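Putative uncharacterized protein PH0300 (Pyrococcus horikoshii, PDB 3VRH) catalyses the ATP-dependent 2-thiolation of 5-methyluridine 54 in tRNA, a modification that stabilises tRNAs in thermophiles. Local coordinates at residues L77-G82 with L133-I138; V108-K111 with G117-E120; R49-V54 with N140-D145. All coordinates share one frame; numbering follows the deposited sequence.

Contact 1 of 3, residues L77-G82 with L133-I138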
loop_
_atom_site.group_PDB
_atom_site.type_symbol
_atom_site.label_atom_id
_atom_site.label_comp_id
_atom_site.label_asym_id
_atom_site.label_seq_id
_atom_site.Cartn_x
_atom_site.Cartn_y
_atom_site.Cartn_z
ATOM N N LEU A 77 6.654 31.739 8.183
ATOM C CA LEU A 77 6.371 32.279 6.870
ATOM C C LEU A 77 4.999 31.803 6.423
ATOM O O LEU A 77 4.725 30.599 6.427
ATOM C CB LEU A 77 7.419 31.816 5.859
ATOM C CG LEU A 77 7.050 32.006 4.384
ATOM C CD1 LEU A 77 6.993 33.481 4.030
ATOM C CD2 LEU A 77 8.025 31.266 3.468
ATOM N N HIS A 78 4.142 32.742 6.029
ATOM C CA HIS A 78 2.853 32.386 5.464
ATOM C C HIS A 78 2.833 32.722 3.999
ATOM O O HIS A 78 3.104 33.855 3.618
ATOM C CB HIS A 78 1.716 33.129 6.149
ATOM C CG HIS A 78 0.397 32.941 5.475
ATOM N ND1 HIS A 78 -0.297 31.752 5.520
ATOM C CD2 HIS A 78 -0.351 33.787 4.727
ATOM C CE1 HIS A 78 -1.419 31.873 4.832
ATOM N NE2 HIS A 78 -1.479 33.102 4.348
ATOM N N ILE A 79 2.493 31.742 3.173
ATOM C CA ILE A 79 2.454 31.977 1.746
ATOM C C ILE A 79 1.005 32.074 1.308
ATOM O O ILE A 79 0.277 31.076 1.265
ATOM C CB ILE A 79 3.210 30.880 0.973
ATOM C CG1 ILE A 79 4.691 30.912 1.362
ATOM C CG2 ILE A 79 3.014 31.034 -0.545
ATOM C CD1 ILE A 79 5.462 29.649 0.967
ATOM N N ASN A 80 0.604 33.308 1.012
ATOM C CA ASN A 80 -0.750 33.655 0.631
ATOM C C ASN A 80 -0.977 33.277 -0.844
ATOM O O ASN A 80 -0.270 33.753 -1.733
ATOM C CB ASN A 80 -0.965 35.154 0.922
ATOM C CG ASN A 80 -2.338 35.659 0.497
ATOM O OD1 ASN A 80 -2.848 35.311 -0.568
ATOM N ND2 ASN A 80 -2.938 36.496 1.333
ATOM N N LEU A 81 -1.962 32.409 -1.088
ATOM C CA LEU A 81 -2.151 31.794 -2.412
ATOM C C LEU A 81 -2.884 32.697 -3.397
ATOM O O LEU A 81 -2.966 32.395 -4.580
ATOM C CB LEU A 81 -2.862 30.438 -2.297
ATOM C CG LEU A 81 -2.253 29.465 -1.286
ATOM C CD1 LEU A 81 -2.967 28.101 -1.333
ATOM C CD2 LEU A 81 -0.750 29.321 -1.521
ATOM N N GLY A 82 -3.416 33.808 -2.909
ATOM C CA GLY A 82 -4.027 34.789 -3.790
ATOM C C GLY A 82 -5.389 34.398 -4.352
ATOM O O GLY A 82 -5.780 34.817 -5.449
ATOM N N LEU A 133 4.177 23.038 -6.178
ATOM C CA LEU A 133 5.448 23.454 -6.776
ATOM C C LEU A 133 5.839 24.850 -6.278
ATOM O O LEU A 133 6.932 25.059 -5.747
ATOM C CB LEU A 133 5.333 23.471 -8.311
ATOM C CG LEU A 133 6.399 24.194 -9.164
ATOM C CD1 LEU A 133 7.767 23.499 -9.093
ATOM C CD2 LEU A 133 5.961 24.397 -10.640
ATOM N N THR A 134 4.933 25.798 -6.469
ATOM C CA THR A 134 5.172 27.193 -6.128
ATOM C C THR A 134 5.472 27.359 -4.651
ATOM O O THR A 134 6.384 28.102 -4.272
ATOM C CB THR A 134 3.930 28.040 -6.449
ATOM O OG1 THR A 134 3.572 27.842 -7.816
ATOM C CG2 THR A 134 4.201 29.541 -6.205
ATOM N N LYS A 135 4.700 26.681 -3.806
ATOM C CA LYS A 135 4.868 26.868 -2.375
ATOM C C LYS A 135 6.212 26.306 -1.875
ATOM O O LYS A 135 6.901 26.940 -1.063
ATOM C CB LYS A 135 3.689 26.262 -1.603
ATOM C CG LYS A 135 3.778 26.499 -0.094
ATOM C CD LYS A 135 2.677 25.739 0.695
ATOM C CE LYS A 135 2.792 26.018 2.207
ATOM N NZ LYS A 135 1.774 25.316 3.048
ATOM N N ARG A 136 6.580 25.125 -2.360
ATOM C CA ARG A 136 7.813 24.470 -1.927
ATOM C C ARG A 136 9.011 25.311 -2.347
ATOM O O ARG A 136 9.982 25.428 -1.614
ATOM C CB ARG A 136 7.935 23.036 -2.497
ATOM C CG ARG A 136 7.328 21.939 -1.574
ATOM C CD ARG A 136 7.501 20.492 -2.095
ATOM N NE ARG A 136 6.882 20.295 -3.411
ATOM C CZ ARG A 136 5.586 20.052 -3.606
ATOM N NH1 ARG A 136 4.756 19.976 -2.571
ATOM N NH2 ARG A 136 5.110 19.896 -4.834
ATOM N N TYR A 137 8.923 25.896 -3.532
ATOM C CA TYR A 137 10.013 26.695 -4.059
ATOM C C TYR A 137 10.205 27.940 -3.209
ATOM O O TYR A 137 11.330 28.282 -2.829
ATOM C CB TYR A 137 9.745 27.110 -5.507
ATOM C CG TYR A 137 10.812 28.051 -6.062
ATOM C CD1 TYR A 137 10.664 29.426 -5.977
ATOM C CD2 TYR A 137 11.963 27.555 -6.673
ATOM C CE1 TYR A 137 11.631 30.285 -6.471
ATOM C CE2 TYR A 137 12.923 28.404 -7.183
ATOM C CZ TYR A 137 12.751 29.777 -7.070
ATOM O OH TYR A 137 13.700 30.640 -7.566
ATOM N N ILE A 138 9.099 28.618 -2.928
ATOM C CA ILE A 138 9.151 29.867 -2.170
ATOM C C ILE A 138 9.647 29.627 -0.751
ATOM O O ILE A 138 10.430 30.414 -0.231
ATOM C CB ILE A 138 7.786 30.575 -2.141
ATOM C CG1 ILE A 138 7.409 31.055 -3.542
ATOM C CG2 ILE A 138 7.811 31.759 -1.163
ATOM C CD1 ILE A 138 6.046 31.752 -3.625
#
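At the end of the strand whose Ile79 packs on Lys135 and Ile138, the shortest polar bond runs from Gly82 N to Asn80 OD1 (2.8 Å). The donor lies nearly in line with the side-chain C=O (161° at the oxygen) and two residues further on, which defines an Asx turn; Asn80 ND2 is held by Glu91 of helix 87-101. The contact itself is apolar. Ile79 CD1 touches residues about one helical turn apart: it is 3.7 Å from Lys135 CG and equally close to Lys135 O, and 3.8 Å from Ile138 CG2. Its side chain runs obliquely to both partners. Lys135 has CG anti to the backbone N (chi1 -177°) and the chain extended beyond it; CG packs on Ile79 CD1, while the extended chain carries NZ on to a salt bridge with Glu219. Experiment places both Ile79 and Lys135 in the ATP site, and the lysine side chain comes within about 4 Å of bound bicine at the nearest atoms, so the pairing is consistent with a place at the edge of the nucleotide site. Leu77 adds a lighter contact, its CD2 lying 4.5 Å from Ile138 O. The axes of strand 77-80 and helix 133-138 approach to 9.9 Å at 149°, a roughly antiparallel packing as expected in an alpha/beta PP-loop domain. Ile110 of helix 110-114 touches Ile79, Thr134 and Ile138, and Val108 of strand 105-109 covers Leu77 and Ile138, whereas His78 and Asn80 meet helix 87-101.

Contact 2 of 3, residues V108-K111 with G117-E120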
loop_
_atom_site.group_PDB
_atom_site.type_symbol
_atom_site.label_atom_id
_atom_site.label_comp_id
_atom_site.label_asym_id
_atom_site.label_seq_id
_atom_site.Cartn_x
_atom_site.Cartn_y
_atom_site.Cartn_z
ATOM N N VAL A 108 4.554 36.223 2.183
ATOM C CA VAL A 108 4.702 36.303 0.740
ATOM C C VAL A 108 3.352 36.092 0.062
ATOM O O VAL A 108 2.702 35.044 0.234
ATOM C CB VAL A 108 5.684 35.240 0.213
ATOM C CG1 VAL A 108 5.772 35.290 -1.313
ATOM C CG2 VAL A 108 7.053 35.435 0.832
ATOM N N ARG A 109 2.931 37.082 -0.712
ATOM C CA ARG A 109 1.681 37.001 -1.441
ATOM C C ARG A 109 1.982 36.613 -2.883
ATOM O O ARG A 109 2.558 37.382 -3.640
ATOM C CB ARG A 109 0.947 38.333 -1.376
ATOM C CG ARG A 109 0.704 38.823 0.035
ATOM C CD ARG A 109 -0.753 39.183 0.229
ATOM N NE ARG A 109 -1.065 39.614 1.591
ATOM C CZ ARG A 109 -1.585 40.806 1.898
ATOM N NH1 ARG A 109 -1.847 41.688 0.939
ATOM N NH2 ARG A 109 -1.841 41.129 3.165
ATOM N N ILE A 110 1.607 35.396 -3.254
ATOM C CA ILE A 110 1.917 34.865 -4.575
ATOM C C ILE A 110 1.377 35.756 -5.688
ATOM O O ILE A 110 2.070 36.015 -6.669
ATOM C CB ILE A 110 1.381 33.437 -4.713
ATOM C CG1 ILE A 110 2.343 32.461 -4.018
ATOM C CG2 ILE A 110 1.176 33.076 -6.158
ATOM C CD1 ILE A 110 1.831 31.008 -3.993
ATOM N N LYS A 111 0.151 36.241 -5.511
ATOM C CA LYS A 111 -0.513 37.100 -6.492
ATOM C C LYS A 111 0.224 38.427 -6.665
ATOM O O LYS A 111 0.257 38.981 -7.755
ATOM C CB LYS A 111 -1.948 37.387 -6.051
ATOM C CG LYS A 111 -2.968 37.460 -7.185
ATOM C CD LYS A 111 -2.933 38.779 -7.927
ATOM C CE LYS A 111 -4.076 38.848 -8.937
ATOM N NZ LYS A 111 -5.375 38.382 -8.343
ATOM N N GLY A 117 -3.140 34.591 -8.868
ATOM C CA GLY A 117 -3.462 33.751 -7.732
ATOM C C GLY A 117 -3.561 32.296 -8.147
ATOM O O GLY A 117 -3.781 32.000 -9.325
ATOM N N ILE A 118 -3.376 31.390 -7.187
ATOM C CA ILE A 118 -3.583 29.968 -7.428
ATOM C C ILE A 118 -4.991 29.756 -7.983
ATOM O O ILE A 118 -5.973 30.241 -7.408
ATOM C CB ILE A 118 -3.388 29.150 -6.142
ATOM C CG1 ILE A 118 -1.919 29.212 -5.683
ATOM C CG2 ILE A 118 -3.825 27.709 -6.362
ATOM C CD1 ILE A 118 -0.923 28.618 -6.700
ATOM N N GLY A 119 -5.084 29.076 -9.125
ATOM C CA GLY A 119 -6.360 28.896 -9.802
ATOM C C GLY A 119 -6.713 30.010 -10.774
ATOM O O GLY A 119 -7.847 30.092 -11.249
ATOM N N GLU A 120 -5.748 30.873 -11.078
ATOM C CA GLU A 120 -5.969 31.929 -12.053
ATOM C C GLU A 120 -5.089 31.794 -13.286
ATOM O O GLU A 120 -5.288 32.507 -14.268
ATOM C CB GLU A 120 -5.798 33.320 -11.421
ATOM C CG GLU A 120 -6.794 33.594 -10.315
ATOM C CD GLU A 120 -6.661 34.982 -9.719
ATOM O OE1 GLU A 120 -5.606 35.637 -9.917
ATOM O OE2 GLU A 120 -7.625 35.412 -9.046
#
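Lys111 and Glu120 meet with their side chains at about a right angle, and the carboxylate oxygen OE1 is where they join. Glu120 OE1 receives Lys111 NZ at 3.2 Å on its syn lone pair, the side of OE2, in a salt bridge. Lys111 CG lies 3.3 Å from Gly117 N; beyond it, bends at chi2 and chi4 swing NZ to the acid. A second donor comes to the same oxygen from another direction: Gly117 N bonds Glu120 OE1 at 2.9 Å, 52° out of the carboxylate plane, with 161° at the hydrogen. The acid thus closes back over its own type II beta turn, Gly117 to Glu120, whose backbone bond from Glu120 N to Gly117 O measures 2.9 Å and whose third residue, Gly119, has a positive phi (88°). A glutamine in place of Glu120 would probably leave the Lys111 ammonium without its counter-charge and weaken the lysine's hold on the turn. On the apolar side Ile110 CD1 and Ile118 CG1 are 4.5 Å apart; beyond them, Ile110 packs on Ile79 of the ATP site and Ile118 on Cys131, one of the cysteines that bind the [4Fe-4S] cluster in the active enzyme, which is absent from this crystal.

Contact 3 of 3, residues R49-V54 with N140-D145. With BCN (bicine), chain D.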
loop_
_atom_site.group_PDB
_atom_site.type_symbol
_atom_site.label_atom_id
_atom_site.label_comp_id
_atom_site.label_asym_id
_atom_site.label_seq_id
_atom_site.Cartn_x
_atom_site.Cartn_y
_atom_site.Cartn_z
ATOM N N ARG A 49 18.521 28.578 13.424
ATOM C CA ARG A 49 17.450 29.502 13.086
ATOM C C ARG A 49 16.447 28.758 12.212
ATOM O O ARG A 49 16.749 28.360 11.099
ATOM C CB ARG A 49 17.990 30.744 12.381
ATOM C CG ARG A 49 16.940 31.833 12.202
ATOM C CD ARG A 49 17.530 33.231 12.353
ATOM N NE ARG A 49 16.772 34.218 11.588
ATOM C CZ ARG A 49 17.059 34.562 10.335
ATOM N NH1 ARG A 49 18.090 33.993 9.716
ATOM N NH2 ARG A 49 16.317 35.467 9.698
ATOM N N ILE A 50 15.252 28.555 12.739
ATOM C CA ILE A 50 14.297 27.671 12.087
ATOM C C ILE A 50 13.118 28.430 11.498
ATOM O O ILE A 50 12.559 29.325 12.131
ATOM C CB ILE A 50 13.793 26.626 13.074
ATOM C CG1 ILE A 50 14.996 25.952 13.747
ATOM C CG2 ILE A 50 12.895 25.626 12.359
ATOM C CD1 ILE A 50 14.727 25.429 15.156
ATOM N N LEU A 51 12.749 28.066 10.277
ATOM C CA LEU A 51 11.606 28.670 9.618
ATOM C C LEU A 51 10.443 27.676 9.583
ATOM O O LEU A 51 10.631 26.525 9.184
ATOM C CB LEU A 51 11.985 29.071 8.197
ATOM C CG LEU A 51 10.836 29.700 7.408
ATOM C CD1 LEU A 51 10.528 31.079 7.965
ATOM C CD2 LEU A 51 11.106 29.748 5.901
ATOM N N VAL A 52 9.256 28.102 10.017
ATOM C CA VAL A 52 8.061 27.244 9.913
ATOM C C VAL A 52 7.072 27.871 8.934
ATOM O O VAL A 52 6.678 29.038 9.082
ATOM C CB VAL A 52 7.365 27.010 11.273
ATOM C CG1 VAL A 52 6.144 26.102 11.102
ATOM C CG2 VAL A 52 8.336 26.404 12.274
ATOM N N ALA A 53 6.702 27.103 7.915
ATOM C CA ALA A 53 5.782 27.585 6.887
ATOM C C ALA A 53 4.393 27.423 7.429
ATOM O O ALA A 53 3.922 26.304 7.576
ATOM C CB ALA A 53 5.937 26.769 5.595
ATOM N N VAL A 54 3.733 28.525 7.736
ATOM C CA VAL A 54 2.432 28.433 8.386
ATOM C C VAL A 54 1.285 28.755 7.411
ATOM O O VAL A 54 1.140 29.881 6.941
ATOM C CB VAL A 54 2.390 29.272 9.692
ATOM C CG1 VAL A 54 3.514 28.831 10.615
ATOM C CG2 VAL A 54 2.574 30.728 9.398
ATOM N N ASN A 140 11.645 27.313 0.259
ATOM C CA ASN A 140 13.065 27.053 0.223
ATOM C C ASN A 140 13.889 28.286 -0.124
ATOM O O ASN A 140 14.875 28.549 0.528
ATOM C CB ASN A 140 13.402 25.891 -0.712
ATOM C CG ASN A 140 14.891 25.590 -0.731
ATOM O OD1 ASN A 140 15.446 25.054 0.223
ATOM N ND2 ASN A 140 15.536 25.942 -1.816
ATOM N N LYS A 141 13.492 29.036 -1.145
ATOM C CA LYS A 141 14.262 30.222 -1.513
ATOM C C LYS A 141 14.203 31.318 -0.445
ATOM O O LYS A 141 15.162 32.070 -0.283
ATOM C CB LYS A 141 13.855 30.783 -2.881
ATOM C CG LYS A 141 14.833 31.850 -3.387
ATOM C CD LYS A 141 14.697 32.140 -4.871
ATOM C CE LYS A 141 15.956 32.832 -5.393
ATOM N NZ LYS A 141 16.420 33.906 -4.449
ATOM N N PHE A 142 13.096 31.384 0.294
ATOM C CA PHE A 142 12.961 32.343 1.386
ATOM C C PHE A 142 13.865 31.950 2.531
ATOM O O PHE A 142 14.500 32.797 3.155
ATOM C CB PHE A 142 11.512 32.430 1.890
ATOM C CG PHE A 142 11.304 33.500 2.923
ATOM C CD1 PHE A 142 11.574 33.258 4.261
ATOM C CD2 PHE A 142 10.868 34.765 2.547
ATOM C CE1 PHE A 142 11.402 34.247 5.202
ATOM C CE2 PHE A 142 10.692 35.748 3.489
ATOM C CZ PHE A 142 10.962 35.486 4.816
ATOM N N ALA A 143 13.898 30.655 2.830
ATOM C CA ALA A 143 14.767 30.154 3.884
ATOM C C ALA A 143 16.217 30.418 3.505
ATOM O O ALA A 143 17.034 30.786 4.341
ATOM C CB ALA A 143 14.552 28.656 4.085
ATOM N N TYR A 144 16.512 30.228 2.229
ATOM C CA TYR A 144 17.878 30.320 1.735
ATOM C C TYR A 144 18.358 31.770 1.730
ATOM O O TYR A 144 19.384 32.089 2.333
ATOM C CB TYR A 144 17.978 29.697 0.341
ATOM C CG TYR A 144 19.256 30.028 -0.394
ATOM C CD1 TYR A 144 20.479 29.540 0.044
ATOM C CD2 TYR A 144 19.236 30.833 -1.536
ATOM C CE1 TYR A 144 21.656 29.852 -0.626
ATOM C CE2 TYR A 144 20.404 31.148 -2.217
ATOM C CZ TYR A 144 21.611 30.652 -1.758
ATOM O OH TYR A 144 22.771 30.964 -2.432
ATOM N N ASP A 145 17.593 32.627 1.055
ATOM C CA ASP A 145 17.865 34.059 0.971
ATOM C C ASP A 145 18.079 34.724 2.313
ATOM O O ASP A 145 18.829 35.692 2.411
ATOM C CB ASP A 145 16.711 34.779 0.277
ATOM C CG ASP A 145 16.704 34.557 -1.206
ATOM O OD1 ASP A 145 17.678 33.970 -1.714
ATOM O OD2 ASP A 145 15.735 34.978 -1.871
HETATM N N1 BCN D . 1.954 21.780 6.513
HETATM C C1 BCN D . 1.567 20.421 7.073
HETATM C C2 BCN D . 0.896 19.516 6.110
HETATM O O21 BCN D . 1.154 19.668 4.888
HETATM O O22 BCN D . 0.081 18.653 6.504
HETATM C C3 BCN D . 0.852 22.765 6.687
HETATM C C4 BCN D . -0.249 22.472 7.728
HETATM O O4 BCN D . -0.796 23.356 8.338
HETATM C C5 BCN D . 3.151 22.270 7.193
HETATM C C6 BCN D . 3.770 23.436 6.550
HETATM O O6 BCN D . 4.882 23.758 6.808
#
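Leu51 and Phe142 both carry CG anti to the backbone N (chi1 179° and -174°); Leu51 then points at the helix, while the Phe142 ring ends beside the leucine methyl. In the PP-loop fold this is the packing of a central parallel strand, 49-53, flanked by strands 73-80 and 150-152, against helix 127-145. The leucine does the touching with one methyl: CD2 lies 3.9 Å from Phe142 CD1 and 4.0 Å from Ala143 CB. The two larger side chains run at about a right angle, and the methyl approaches the ring obliquely. Leu51 CA and Ala143 CA are 6.7 Å apart, an approach that the small alanine side chain probably permits. Only 110 Å² is buried in all, and every touching residue is shielded from solvent; Leu77 and Ile151 from the neighbouring strands extend the same apolar layer.

A polar pair lies further round the helix. Lys141 NZ bonds Asp145 OD2 at 2.9 Å on its syn lone pair, an i to i+4 salt bridge, with a weak second bond to OD1. The lysine also meets Glu295 and the carbonyl of Ile296, while Asp145 OD2 takes the backbone N-H of Phe298, so this pair fastens the helix to the chain's C-terminal segment. At the C-terminal end of strand 49-53 begins the PP-loop; Ser55 there and Ser60 in helix 58-69 hydrogen-bond bicine. Ala53, an experimentally established ATP-site residue, takes part through its backbone: the hydroxyl O6 of bicine donates to Ala53 O at 2.8 Å, and Ala53 CB stands 3.4 Å from that same O6.

How the contacts relate
From the N terminus, strand 49-53 opens the outermost loop, which contact 3 closes when the chain returns on the later part of helix 127-145. Within it, strand 73-80 opens a second loop, closed by contact 1 on the earlier part of the same helix. Contact 2 closes a third, short loop between the start of helix 110-114 and the turn that follows that helix. The three nest without crossing. Backbone pairs, both probable hydrogen bonds, link them: Leu77 O to Val54 N (2.6 Å) between contacts 1 and 3, and, in loops, Leu81 O to Ile118 N (2.8 Å) between contacts 1 and 2. Contacts 1 and 3 pack neighbouring strands on helix 127-145, while contact 2 secures the connection leading into it.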